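Local atomic coordinates of YohF (Salmonella typhimurium, PDB entry 6WON), a protein that probably catalyses nicotinamide-dependent oxidation or reduction as a member of the short-chain dehydrogenase/reductase family, with acetoin as its presumed substrate. Residues B[141-146]-B[238-243]; B[53-58]-B[78-83]; B[95-100]-B[149-154]; B[135-140]-B[176-181]; B[32-37]-B[59-64]. All blocks are in the same frame, centred on the assembly; numbering follows the deposited sequence.

From the N terminus, the five contacts fall into two groups. Contact 5 opens first, on strand 30-35, and closes its loop on strand 56-60; contact 2 opens on that same strand before contact 5 has closed, so the two cross and touch. Contact 5 pairs the two strands and contact 2 ties the edge one to helix 71-80. The later group crosses throughout: contacts 3, 4 and 1 open at 95-100, 135-140 and 141-146 and close in the same order. Contact 3 ties the loop after strand 85-88 to the start of helix 153-173, contact 4 joins neighbouring strands 135-140 and 178-185, and contact 1 reaches the other edge strand, touching contact 3 where H144 meets L149.

Contact 1: B[141-146]-B[238-243]; sequences TSVHEH and SLIVDG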
# COMPACT_ATOMS: atom_id res chain seq x y z
N THR B 141 -10.00 8.51 -9.92
CA THR B 141 -10.39 7.16 -9.55
C THR B 141 -11.35 7.21 -8.37
O THR B 141 -12.47 7.72 -8.50
CB THR B 141 -9.16 6.30 -9.27
OG1 THR B 141 -8.44 6.83 -8.16
CG2 THR B 141 -8.24 6.30 -10.50
N SER B 142 -10.93 6.73 -7.20
CA SER B 142 -11.78 6.65 -6.01
C SER B 142 -10.94 6.02 -4.91
O SER B 142 -9.91 5.39 -5.18
CB SER B 142 -13.03 5.81 -6.27
OG SER B 142 -13.50 5.18 -5.10
N VAL B 143 -11.38 6.18 -3.66
CA VAL B 143 -10.76 5.37 -2.61
C VAL B 143 -10.85 3.90 -2.95
O VAL B 143 -10.02 3.10 -2.50
CB VAL B 143 -11.38 5.63 -1.22
CG1 VAL B 143 -10.99 7.00 -0.73
CG2 VAL B 143 -12.92 5.43 -1.24
N HIS B 144 -11.82 3.51 -3.78
CA HIS B 144 -11.98 2.11 -4.13
C HIS B 144 -11.03 1.65 -5.22
O HIS B 144 -11.12 0.49 -5.66
CB HIS B 144 -13.44 1.87 -4.49
CG HIS B 144 -14.36 2.27 -3.37
ND1 HIS B 144 -14.34 1.64 -2.15
CD2 HIS B 144 -15.27 3.27 -3.28
CE1 HIS B 144 -15.23 2.22 -1.35
NE2 HIS B 144 -15.81 3.20 -2.02
N GLU B 145 -10.12 2.52 -5.66
CA GLU B 145 -8.88 2.05 -6.29
C GLU B 145 -8.01 1.26 -5.31
O GLU B 145 -7.11 0.53 -5.75
CB GLU B 145 -8.08 3.26 -6.83
CG GLU B 145 -6.73 2.94 -7.46
CD GLU B 145 -5.84 4.17 -7.65
OE1 GLU B 145 -6.36 5.31 -7.72
OE2 GLU B 145 -4.61 3.99 -7.75
N HIS B 146 -8.28 1.37 -4.01
CA HIS B 146 -7.43 0.83 -2.96
C HIS B 146 -8.13 -0.11 -2.00
O HIS B 146 -7.48 -1.03 -1.47
CB HIS B 146 -6.80 1.99 -2.14
CG HIS B 146 -6.08 2.99 -2.99
ND1 HIS B 146 -4.87 2.71 -3.59
CD2 HIS B 146 -6.42 4.23 -3.39
CE1 HIS B 146 -4.48 3.75 -4.31
NE2 HIS B 146 -5.40 4.69 -4.21
N SER B 238 -1.23 8.05 -6.63
CA SER B 238 -2.67 8.08 -6.36
C SER B 238 -2.89 8.93 -5.12
O SER B 238 -2.58 8.51 -4.00
CB SER B 238 -3.23 6.67 -6.17
OG SER B 238 -4.64 6.67 -6.07
N LEU B 239 -3.40 10.16 -5.32
CA LEU B 239 -3.51 11.14 -4.25
C LEU B 239 -4.94 11.09 -3.72
O LEU B 239 -5.89 11.43 -4.44
CB LEU B 239 -3.13 12.54 -4.74
CG LEU B 239 -1.77 12.71 -5.44
CD1 LEU B 239 -1.37 14.18 -5.50
CD2 LEU B 239 -0.69 11.92 -4.70
N ILE B 240 -5.10 10.66 -2.48
CA ILE B 240 -6.41 10.31 -1.93
C ILE B 240 -6.96 11.49 -1.15
O ILE B 240 -6.31 12.00 -0.22
CB ILE B 240 -6.32 9.06 -1.06
CG1 ILE B 240 -5.86 7.86 -1.90
CG2 ILE B 240 -7.65 8.79 -0.35
CD1 ILE B 240 -5.56 6.61 -1.04
N VAL B 241 -8.15 11.92 -1.51
CA VAL B 241 -8.83 13.06 -0.88
C VAL B 241 -10.13 12.50 -0.32
O VAL B 241 -11.13 12.37 -1.03
CB VAL B 241 -9.09 14.20 -1.86
CG1 VAL B 241 -9.86 15.33 -1.19
CG2 VAL B 241 -7.77 14.73 -2.46
N ASP B 242 -10.13 12.12 0.97
CA ASP B 242 -11.23 11.29 1.43
C ASP B 242 -11.68 11.59 2.86
O ASP B 242 -12.36 10.76 3.47
CB ASP B 242 -10.84 9.82 1.32
CG ASP B 242 -9.74 9.42 2.31
OD1 ASP B 242 -9.14 10.30 2.97
OD2 ASP B 242 -9.48 8.21 2.44
N GLY B 243 -11.30 12.74 3.42
CA GLY B 243 -11.66 13.08 4.79
C GLY B 243 -11.31 12.02 5.82
O GLY B 243 -11.98 11.89 6.85
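S238 stands between two side chains of the opposing loop, E145 and H146, and shows how one hydroxyl can link two partners, donating to one and accepting from the other. Its OG donates a hydrogen bond to E145 OE1 at 2.7 Å and in turn receives H146 NE2 at 2.8 Å. The imidazole presents its edge, with S238 OG 8° out of the ring plane. E145 OE1 is approached differently by its two donors: S238 OG comes from above the carboxylate plane, whereas T141 OG1 arrives nearly in line with the C-O bond at 2.6 Å. An extended E145 chain, with CG anti to the backbone N (chi1 177°), carries the carboxylate to this meeting point, where two bonds grip OE1. Further along, carbon contacts take over. H146 CD2 lies 3.5 Å from I240 CD1, the two side chains approaching from opposite directions. V143 and D242 meet at about a right angle, V143 CG1 resting 3.5 Å from D242 CB and also touching I240 CG2. The D242 carboxylate turns to the backbone N atoms of G244 and M246. Neighbouring elements surround most of it: strand 178-185 pairs with L239 and V241, helix 216-226 covers their far side, L239 meets its counterpart in a second subunit, and S142 faces Y155 and K159 of helix 153-173, consistent with the catalytic Ser-Tyr-Lys set of short-chain dehydrogenases.

Contact 2: B[53-58]-B[78-83]; sequences GVRAET and QRLGRV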
# COMPACT_ATOMS: atom_id res chain seq x y z
N GLY B 53 -12.34 34.81 -19.26
CA GLY B 53 -11.49 35.23 -20.36
C GLY B 53 -10.79 34.12 -21.10
O GLY B 53 -9.71 34.34 -21.65
N VAL B 54 -11.37 32.92 -21.13
CA VAL B 54 -10.82 31.78 -21.86
C VAL B 54 -11.89 31.24 -22.80
O VAL B 54 -13.08 31.52 -22.67
CB VAL B 54 -10.32 30.65 -20.93
CG1 VAL B 54 -9.15 31.11 -20.05
CG2 VAL B 54 -11.46 30.11 -20.08
N ARG B 55 -11.44 30.42 -23.74
CA ARG B 55 -12.34 29.68 -24.62
C ARG B 55 -12.92 28.49 -23.87
O ARG B 55 -12.24 27.85 -23.07
CB ARG B 55 -11.60 29.16 -25.85
CG ARG B 55 -11.54 30.07 -27.03
CD ARG B 55 -10.89 29.31 -28.17
NE ARG B 55 -11.86 28.47 -28.88
CZ ARG B 55 -11.54 27.54 -29.77
NH1 ARG B 55 -10.27 27.30 -30.07
NH2 ARG B 55 -12.51 26.86 -30.37
N ALA B 56 -14.18 28.18 -24.16
CA ALA B 56 -14.79 26.95 -23.67
C ALA B 56 -15.60 26.34 -24.80
O ALA B 56 -16.37 27.04 -25.47
CB ALA B 56 -15.69 27.21 -22.45
N GLU B 57 -15.39 25.04 -25.02
CA GLU B 57 -16.08 24.28 -26.06
C GLU B 57 -16.67 23.02 -25.45
O GLU B 57 -16.06 22.41 -24.57
CB GLU B 57 -15.12 23.90 -27.20
CG GLU B 57 -14.55 25.07 -27.99
CD GLU B 57 -15.57 25.73 -28.92
OE1 GLU B 57 -16.65 25.15 -29.17
OE2 GLU B 57 -15.29 26.84 -29.40
N THR B 58 -17.86 22.63 -25.92
CA THR B 58 -18.55 21.45 -25.41
C THR B 58 -18.69 20.39 -26.51
O THR B 58 -18.72 20.70 -27.70
CB THR B 58 -19.95 21.80 -24.87
OG1 THR B 58 -20.73 22.35 -25.93
CG2 THR B 58 -19.86 22.80 -23.74
N GLN B 78 -9.56 18.97 -31.83
CA GLN B 78 -9.45 19.71 -33.09
C GLN B 78 -10.08 21.09 -32.98
O GLN B 78 -9.54 22.07 -33.50
CB GLN B 78 -10.10 18.92 -34.22
CG GLN B 78 -9.35 17.64 -34.59
CD GLN B 78 -7.93 17.90 -35.08
OE1 GLN B 78 -7.69 18.84 -35.84
NE2 GLN B 78 -6.99 17.08 -34.63
N ARG B 79 -11.23 21.19 -32.30
CA ARG B 79 -11.86 22.50 -32.16
C ARG B 79 -11.02 23.43 -31.31
O ARG B 79 -10.87 24.61 -31.63
CB ARG B 79 -13.26 22.34 -31.57
CG ARG B 79 -14.31 22.01 -32.63
CD ARG B 79 -15.52 21.31 -32.03
NE ARG B 79 -16.17 22.14 -31.02
CZ ARG B 79 -17.18 21.73 -30.26
NH1 ARG B 79 -17.64 20.50 -30.39
NH2 ARG B 79 -17.72 22.56 -29.37
N LEU B 80 -10.42 22.91 -30.24
CA LEU B 80 -9.61 23.76 -29.38
C LEU B 80 -8.21 23.98 -29.94
O LEU B 80 -7.55 24.95 -29.54
CB LEU B 80 -9.54 23.14 -27.98
CG LEU B 80 -10.90 23.16 -27.27
CD1 LEU B 80 -10.98 22.08 -26.20
CD2 LEU B 80 -11.17 24.56 -26.68
N GLY B 81 -7.75 23.13 -30.85
CA GLY B 81 -6.49 23.32 -31.54
C GLY B 81 -5.28 22.70 -30.87
O GLY B 81 -4.19 22.77 -31.43
N ARG B 82 -5.45 22.09 -29.69
CA ARG B 82 -4.36 21.46 -28.95
C ARG B 82 -4.96 20.90 -27.66
O ARG B 82 -6.12 21.18 -27.33
CB ARG B 82 -3.23 22.45 -28.63
CG ARG B 82 -3.69 23.60 -27.75
CD ARG B 82 -2.53 24.50 -27.35
NE ARG B 82 -1.49 23.79 -26.60
CZ ARG B 82 -0.24 23.66 -27.01
NH1 ARG B 82 0.14 24.18 -28.18
NH2 ARG B 82 0.65 23.02 -26.26
N VAL B 83 -4.16 20.11 -26.94
CA VAL B 83 -4.53 19.65 -25.60
C VAL B 83 -3.27 19.54 -24.75
O VAL B 83 -2.26 18.98 -25.19
CB VAL B 83 -5.32 18.32 -25.62
CG1 VAL B 83 -4.57 17.23 -26.37
CG2 VAL B 83 -5.65 17.90 -24.22
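A salt-bridge network of R55, E57 and R79 pins the start of strand 56-60 to the C-terminal end of helix 71-80, at the protein surface, on one edge of the sheet. The two arginines use E57 differently. R79 NH2 meets OE1 of E57 at 2.8 Å in an almost straight bond (177°), on the anti side of the carboxylate, and the guanidinium and carboxylate planes stand nearly perpendicular. R55 NH2 takes the other oxygen, OE2 of E57, at 2.9 Å, from above the carboxylate plane. Each guanidinium also reaches a backbone carbonyl. R79 NH2 bonds T58 O at 2.7 Å, and NH1 adds a weak bond to the same atom; R55 closes on R79 O end-on, NH2 at 3.1 Å and NH1 at 3.2 Å. A bend of the R55 chain at chi3 (83°) turns its head toward that helix end, before G81 leaves the helix with positive phi. Beneath the charges, L80 CD2 packs 3.7 Å from E57 CG and sits over one face of the R55 guanidinium. One carboxylate bridges two like charges, probably easing their repulsion, while the arginines give donors to main-chain carbonyls on both elements.

Contact 3: B[95-100]-B[149-154]; sequences KSAFID and LPQASA
K95 and S96 run against a type II beta turn, L149 to A152, whose last residue is the N-cap of helix 153-173. The tight part centres on one backbone bond: S96 N meets Q151 O at 2.6 Å, almost straight (175°) and nearly in line with the carbonyl. Q151, with the positive phi usual at the third position of the turn, faces its carbonyl to the loop. Its bent side chain folds back until OE1 lies 3.4 Å from A97 CB. S153 OG comes to the edge of the F98 ring, 3.8 Å from F98 CB. A third subunit covers the F98 side, where its E172 accepts from F98 N and its Q122 donates to F98 O.

The other margin is wetter. S96 O has no direct bond to the helix start; water 3 donates to it at 2.9 Å and accepts from A154 N, and water 2 accepts from S153 N, so solvent serves the first N-H groups of helix 153-173. K95 runs along the turn as an extended chain and reaches P150 O through a water: K95 NZ donates to water 1 at 2.7 Å, which donates to P150 O, also at 2.7 Å.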
# COMPACT_ATOMS: atom_id res chain seq x y z
N LYS B 95 -23.74 -0.69 -8.46
CA LYS B 95 -23.73 -1.73 -7.45
C LYS B 95 -24.41 -2.98 -7.98
O LYS B 95 -25.36 -2.90 -8.76
CB LYS B 95 -24.42 -1.28 -6.15
CG LYS B 95 -23.51 -0.44 -5.27
CD LYS B 95 -24.08 -0.20 -3.89
CE LYS B 95 -23.16 0.73 -3.10
NZ LYS B 95 -23.69 1.05 -1.74
N SER B 96 -23.91 -4.13 -7.53
CA SER B 96 -24.36 -5.44 -7.98
C SER B 96 -23.64 -6.52 -7.18
O SER B 96 -22.41 -6.54 -7.15
CB SER B 96 -24.08 -5.61 -9.47
OG SER B 96 -24.93 -6.57 -10.06
N ALA B 97 -24.39 -7.41 -6.52
CA ALA B 97 -23.75 -8.45 -5.72
C ALA B 97 -22.87 -9.33 -6.60
O ALA B 97 -23.26 -9.71 -7.71
CB ALA B 97 -24.81 -9.29 -5.00
N PHE B 98 -21.67 -9.64 -6.11
CA PHE B 98 -20.70 -10.37 -6.93
C PHE B 98 -21.25 -11.70 -7.42
O PHE B 98 -21.09 -12.06 -8.59
CB PHE B 98 -19.41 -10.63 -6.13
CG PHE B 98 -18.62 -11.80 -6.65
CD1 PHE B 98 -17.83 -11.67 -7.78
CD2 PHE B 98 -18.70 -13.05 -6.04
CE1 PHE B 98 -17.12 -12.74 -8.28
CE2 PHE B 98 -17.98 -14.13 -6.52
CZ PHE B 98 -17.18 -13.98 -7.64
N ILE B 99 -21.89 -12.46 -6.53
CA ILE B 99 -22.26 -13.84 -6.84
C ILE B 99 -23.22 -13.92 -8.02
O ILE B 99 -23.26 -14.94 -8.73
CB ILE B 99 -22.84 -14.53 -5.59
CG1 ILE B 99 -22.85 -16.05 -5.78
CG2 ILE B 99 -24.25 -14.00 -5.25
CD1 ILE B 99 -21.45 -16.64 -6.03
N ASP B 100 -23.99 -12.85 -8.27
CA ASP B 100 -25.08 -12.86 -9.23
C ASP B 100 -24.88 -11.92 -10.41
O ASP B 100 -25.70 -11.93 -11.34
CB ASP B 100 -26.40 -12.45 -8.55
CG ASP B 100 -27.02 -13.59 -7.79
OD1 ASP B 100 -26.69 -14.76 -8.11
OD2 ASP B 100 -27.85 -13.32 -6.89
N LEU B 149 -15.48 -1.63 -2.24
CA LEU B 149 -16.80 -1.11 -1.92
C LEU B 149 -17.79 -2.26 -1.92
O LEU B 149 -18.00 -2.88 -2.98
CB LEU B 149 -17.23 -0.05 -2.94
CG LEU B 149 -18.66 0.51 -2.85
CD1 LEU B 149 -18.93 1.22 -1.52
CD2 LEU B 149 -18.92 1.46 -4.01
N PRO B 150 -18.39 -2.60 -0.78
CA PRO B 150 -19.29 -3.77 -0.75
C PRO B 150 -20.41 -3.63 -1.76
O PRO B 150 -20.93 -2.53 -2.00
CB PRO B 150 -19.81 -3.79 0.70
CG PRO B 150 -19.35 -2.51 1.34
CD PRO B 150 -18.18 -2.01 0.55
N GLN B 151 -20.76 -4.75 -2.40
CA GLN B 151 -21.75 -4.87 -3.46
C GLN B 151 -21.33 -4.20 -4.75
O GLN B 151 -22.16 -4.03 -5.65
CB GLN B 151 -23.12 -4.31 -3.04
CG GLN B 151 -23.68 -4.90 -1.78
CD GLN B 151 -23.87 -6.38 -1.90
OE1 GLN B 151 -24.78 -6.85 -2.58
NE2 GLN B 151 -23.00 -7.14 -1.23
N ALA B 152 -20.07 -3.80 -4.88
CA ALA B 152 -19.62 -3.08 -6.06
C ALA B 152 -18.28 -3.63 -6.52
O ALA B 152 -17.30 -2.90 -6.70
CB ALA B 152 -19.54 -1.58 -5.79
N SER B 153 -18.22 -4.95 -6.72
CA SER B 153 -16.97 -5.59 -7.09
C SER B 153 -16.50 -5.15 -8.47
O SER B 153 -15.30 -4.95 -8.69
CB SER B 153 -17.11 -7.11 -7.06
OG SER B 153 -18.14 -7.54 -7.93
N ALA B 154 -17.42 -5.02 -9.43
CA ALA B 154 -17.01 -4.55 -10.75
C ALA B 154 -16.42 -3.15 -10.66
O ALA B 154 -15.35 -2.86 -11.21
CB ALA B 154 -18.21 -4.57 -11.71
O HOH W 1 -21.81 -0.46 -0.53
O HOH W 2 -20.19 -6.94 -6.22
O HOH W 3 -20.68 -5.21 -9.10

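Contact 4: B[135-140]-B[176-181]; sequences GRIINI and HHILVN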
# COMPACT_ATOMS: atom_id res chain seq x y z
N GLY B 135 2.69 17.66 -21.00
CA GLY B 135 1.28 17.68 -20.66
C GLY B 135 1.05 17.00 -19.33
O GLY B 135 1.97 16.51 -18.68
N ARG B 136 -0.22 17.00 -18.93
CA ARG B 136 -0.64 16.44 -17.66
C ARG B 136 -1.91 15.64 -17.88
O ARG B 136 -2.82 16.10 -18.57
CB ARG B 136 -0.91 17.54 -16.61
CG ARG B 136 0.20 18.57 -16.47
CD ARG B 136 1.45 17.96 -15.81
NE ARG B 136 2.53 18.94 -15.70
CZ ARG B 136 2.58 19.88 -14.75
NH1 ARG B 136 1.62 19.97 -13.83
NH2 ARG B 136 3.60 20.74 -14.73
N ILE B 137 -1.97 14.44 -17.30
CA ILE B 137 -3.16 13.61 -17.36
C ILE B 137 -3.53 13.20 -15.95
O ILE B 137 -2.72 12.60 -15.24
CB ILE B 137 -2.97 12.37 -18.25
CG1 ILE B 137 -2.72 12.79 -19.70
CG2 ILE B 137 -4.20 11.45 -18.14
CD1 ILE B 137 -2.30 11.63 -20.62
N ILE B 138 -4.75 13.54 -15.53
CA ILE B 138 -5.24 13.20 -14.21
C ILE B 138 -6.40 12.23 -14.38
O ILE B 138 -7.38 12.54 -15.06
CB ILE B 138 -5.67 14.44 -13.41
CG1 ILE B 138 -4.46 15.33 -13.12
CG2 ILE B 138 -6.31 14.01 -12.09
CD1 ILE B 138 -4.33 16.54 -14.01
N ASN B 139 -6.29 11.05 -13.76
CA ASN B 139 -7.37 10.07 -13.79
C ASN B 139 -8.10 10.16 -12.46
O ASN B 139 -7.50 9.93 -11.40
CB ASN B 139 -6.82 8.66 -14.02
CG ASN B 139 -6.19 8.49 -15.39
OD1 ASN B 139 -6.73 8.95 -16.40
ND2 ASN B 139 -5.03 7.80 -15.43
N ILE B 140 -9.38 10.52 -12.50
CA ILE B 140 -10.19 10.52 -11.28
C ILE B 140 -10.55 9.07 -11.00
O ILE B 140 -11.31 8.46 -11.75
CB ILE B 140 -11.44 11.39 -11.41
CG1 ILE B 140 -11.08 12.80 -11.91
CG2 ILE B 140 -12.15 11.48 -10.06
CD1 ILE B 140 -10.26 13.59 -10.92
N HIS B 176 8.14 12.06 -22.71
CA HIS B 176 7.51 13.18 -23.40
C HIS B 176 7.11 14.30 -22.45
O HIS B 176 6.35 15.19 -22.84
CB HIS B 176 6.29 12.70 -24.19
CG HIS B 176 6.55 11.49 -25.02
ND1 HIS B 176 7.40 11.49 -26.10
CD2 HIS B 176 6.07 10.22 -24.92
CE1 HIS B 176 7.43 10.28 -26.64
NE2 HIS B 176 6.63 9.50 -25.95
N HIS B 177 7.61 14.27 -21.21
CA HIS B 177 7.27 15.27 -20.20
C HIS B 177 5.77 15.33 -19.95
O HIS B 177 5.19 16.40 -19.74
CB HIS B 177 7.84 16.64 -20.59
CG HIS B 177 9.30 16.60 -20.89
ND1 HIS B 177 10.27 16.54 -19.91
CD2 HIS B 177 9.97 16.59 -22.07
CE1 HIS B 177 11.47 16.50 -20.47
NE2 HIS B 177 11.31 16.53 -21.78
N ILE B 178 5.13 14.15 -19.98
CA ILE B 178 3.73 13.99 -19.61
C ILE B 178 3.69 13.36 -18.22
O ILE B 178 4.17 12.24 -18.01
CB ILE B 178 2.98 13.11 -20.63
CG1 ILE B 178 2.95 13.79 -22.01
CG2 ILE B 178 1.56 12.84 -20.16
CD1 ILE B 178 2.61 12.84 -23.16
N LEU B 179 3.12 14.09 -17.26
CA LEU B 179 3.00 13.59 -15.90
C LEU B 179 1.59 13.04 -15.72
O LEU B 179 0.62 13.67 -16.15
CB LEU B 179 3.28 14.68 -14.87
CG LEU B 179 4.52 15.57 -15.12
CD1 LEU B 179 4.74 16.56 -13.96
CD2 LEU B 179 5.78 14.72 -15.33
N VAL B 180 1.48 11.85 -15.12
CA VAL B 180 0.20 11.14 -15.03
C VAL B 180 -0.03 10.73 -13.58
O VAL B 180 0.77 9.98 -13.00
CB VAL B 180 0.16 9.92 -15.95
CG1 VAL B 180 -1.23 9.28 -15.92
CG2 VAL B 180 0.54 10.33 -17.36
N ASN B 181 -1.14 11.19 -13.01
CA ASN B 181 -1.47 10.86 -11.64
C ASN B 181 -2.95 10.53 -11.54
O ASN B 181 -3.75 10.91 -12.40
CB ASN B 181 -1.15 12.01 -10.69
CG ASN B 181 0.34 12.31 -10.63
OD1 ASN B 181 1.09 11.60 -9.95
ND2 ASN B 181 0.77 13.36 -11.32
O HOH W 4 4.35 18.47 -17.69
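G135 and I178 begin a run of parallel pairing in which strands 135-140 and 178-181 lie 4.6 Å apart at their closest, their directions only 12° different. Five N-H...O bonds zip them in the staggered parallel pattern: G135 N to H177 O, L179 N to G135 O, I137 N to L179 O at 2.9 Å, N181 N to I137 O, and N139 N to N181 O. CA-H...O contacts fill the intervals, such as I178 CA to G135 O at 3.2 Å. On the face of I137, I178 and V180 the contact is apolar: I137 CD1 lies 4.1 Å from I178 CG2, and I137 CB faces V180 CG2. Helices 103-131 and 153-173 cover this layer. On the face of R136 and L179, the two side chains run side by side; a bend at chi2 (-71°) lays the arginine head alongside L179, whose CD1 lies 3.6 Å above the guanidinium plane, towards its rim. R136 NE donates to water 4, which donates a hydrogen bond to H177 O, while NH1 bonds S228 O. N139 turns its amide elsewhere, OD1 to N88 and ND2 to T166, and N181 is held by T234 and Q237. Strand 135-140, helix 153-173 and strand 178-185 form the beta-alpha-beta crossover characteristic of the Rossmann fold.

Contact 5: B[32-37]-B[59-64]; sequences GITWHS and IHLDLS
W35 and H60 meet across two paired strand ends, and W35 O is the focus of their bonding. This carbonyl accepts L61 N at 2.9 Å and H60 ND1 at 3.2 Å, the two donors coming from opposite faces of its plane. The indole meets H60 through its own face: H60 CA stands over the five-membered ring, 3.9 Å from its centroid and 16° off the normal, a CH-pi contact. The imidazole lies obliquely to the six-membered ring, with H60 CB 3.7 Å from W35 CZ2. The indole reaches this place because CG of W35 sits between the backbone N and the carbonyl carbon (chi1 56°), which folds the ring back across the neighbouring strand. On the other face of the sheet, T34 OG1 approaches L61 CD2 at 3.4 Å, and T34 CG2 lies 3.9 Å from I59 CG2.

Backbone pairing holds these groups in register: I59 N bonds I33 O at 2.8 Å and W35 N bonds I59 O. The strands belong to the beta-alpha-beta unit 30-35, 39-50, 56-60 of the Rossmann sheet, with 56-60 at its edge. Past the pairing, H36 turns the edge of its ring to L61 O and D62 OD1, the D62 carboxylate standing nearly perpendicular to that ring. D62 OD1 accepts S64 N in an Asx turn.

Further out, T34 OG1 bonds A11 N, in the loop after strand 6-9 where this family carries its glycine-rich cofactor motif. Helix 39-50 covers I33 and W35, whereas H75, L76 and R79 of helix 71-80 pack against I59.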
# COMPACT_ATOMS: atom_id res chain seq x y z
N GLY B 32 -12.14 22.28 -22.72
CA GLY B 32 -13.06 21.38 -23.38
C GLY B 32 -13.92 20.65 -22.37
O GLY B 32 -13.42 20.10 -21.39
N ILE B 33 -15.23 20.64 -22.63
CA ILE B 33 -16.24 20.07 -21.75
C ILE B 33 -16.97 18.97 -22.51
O ILE B 33 -17.46 19.20 -23.62
CB ILE B 33 -17.24 21.16 -21.30
CG1 ILE B 33 -16.59 22.14 -20.33
CG2 ILE B 33 -18.51 20.56 -20.71
CD1 ILE B 33 -17.07 23.59 -20.52
N THR B 34 -17.04 17.77 -21.93
CA THR B 34 -17.86 16.71 -22.51
C THR B 34 -19.04 16.40 -21.60
O THR B 34 -18.98 16.60 -20.38
CB THR B 34 -17.07 15.43 -22.81
OG1 THR B 34 -16.98 14.59 -21.64
CG2 THR B 34 -15.69 15.76 -23.33
N TRP B 35 -20.13 15.92 -22.21
CA TRP B 35 -21.36 15.63 -21.51
C TRP B 35 -22.01 14.39 -22.11
O TRP B 35 -21.94 14.15 -23.32
CB TRP B 35 -22.34 16.82 -21.57
CG TRP B 35 -22.67 17.28 -22.97
CD1 TRP B 35 -21.97 18.19 -23.71
CD2 TRP B 35 -23.79 16.88 -23.78
NE1 TRP B 35 -22.57 18.38 -24.93
CE2 TRP B 35 -23.69 17.59 -25.00
CE3 TRP B 35 -24.85 15.99 -23.59
CZ2 TRP B 35 -24.62 17.43 -26.03
CZ3 TRP B 35 -25.78 15.84 -24.63
CH2 TRP B 35 -25.65 16.55 -25.83
N HIS B 36 -22.65 13.61 -21.27
CA HIS B 36 -23.29 12.40 -21.69
C HIS B 36 -24.76 12.62 -22.04
O HIS B 36 -25.12 12.33 -23.11
CB HIS B 36 -23.13 11.34 -20.65
CG HIS B 36 -23.88 10.09 -20.96
ND1 HIS B 36 -23.40 9.12 -21.81
CD2 HIS B 36 -25.07 9.65 -20.53
CE1 HIS B 36 -24.26 8.14 -21.88
NE2 HIS B 36 -25.29 8.44 -21.13
N SER B 37 -25.54 13.20 -21.17
CA SER B 37 -26.93 13.51 -21.48
C SER B 37 -27.39 14.88 -21.02
O SER B 37 -28.49 15.30 -21.42
CB SER B 37 -27.86 12.45 -20.87
OG SER B 37 -28.03 12.69 -19.50
N ILE B 59 -18.79 19.14 -26.08
CA ILE B 59 -19.04 18.05 -27.02
C ILE B 59 -19.72 16.92 -26.27
O ILE B 59 -19.45 16.67 -25.09
CB ILE B 59 -17.74 17.57 -27.72
CG1 ILE B 59 -18.08 17.02 -29.10
CG2 ILE B 59 -17.00 16.52 -26.92
CD1 ILE B 59 -16.88 16.85 -30.00
N HIS B 60 -20.67 16.28 -26.96
CA HIS B 60 -21.29 15.06 -26.48
C HIS B 60 -20.26 13.94 -26.47
O HIS B 60 -19.52 13.76 -27.44
CB HIS B 60 -22.48 14.71 -27.38
CG HIS B 60 -23.10 13.38 -27.09
ND1 HIS B 60 -23.55 13.02 -25.84
CD2 HIS B 60 -23.36 12.33 -27.90
CE1 HIS B 60 -24.06 11.80 -25.89
NE2 HIS B 60 -23.96 11.36 -27.13
N LEU B 61 -20.20 13.19 -25.37
CA LEU B 61 -19.35 12.01 -25.28
C LEU B 61 -20.20 10.85 -24.77
O LEU B 61 -20.77 10.93 -23.68
CB LEU B 61 -18.16 12.26 -24.35
CG LEU B 61 -17.20 11.11 -24.04
CD1 LEU B 61 -16.47 10.65 -25.29
CD2 LEU B 61 -16.18 11.54 -22.95
N ASP B 62 -20.30 9.79 -25.57
CA ASP B 62 -21.02 8.57 -25.21
C ASP B 62 -20.03 7.40 -25.18
O ASP B 62 -19.80 6.74 -26.19
CB ASP B 62 -22.16 8.31 -26.20
CG ASP B 62 -23.08 7.21 -25.74
OD1 ASP B 62 -22.78 6.56 -24.73
OD2 ASP B 62 -24.13 6.99 -26.41
N LEU B 63 -19.46 7.13 -24.00
CA LEU B 63 -18.50 6.05 -23.83
C LEU B 63 -19.14 4.67 -23.78
O LEU B 63 -18.44 3.70 -23.44
CB LEU B 63 -17.68 6.27 -22.55
CG LEU B 63 -16.64 7.39 -22.61
CD1 LEU B 63 -15.86 7.49 -21.30
CD2 LEU B 63 -15.70 7.19 -23.79
N SER B 64 -20.42 4.54 -24.11
CA SER B 64 -21.08 3.25 -23.98
C SER B 64 -20.76 2.33 -25.16
O SER B 64 -20.81 1.10 -25.01
CB SER B 64 -22.59 3.45 -23.84
OG SER B 64 -23.25 3.45 -25.09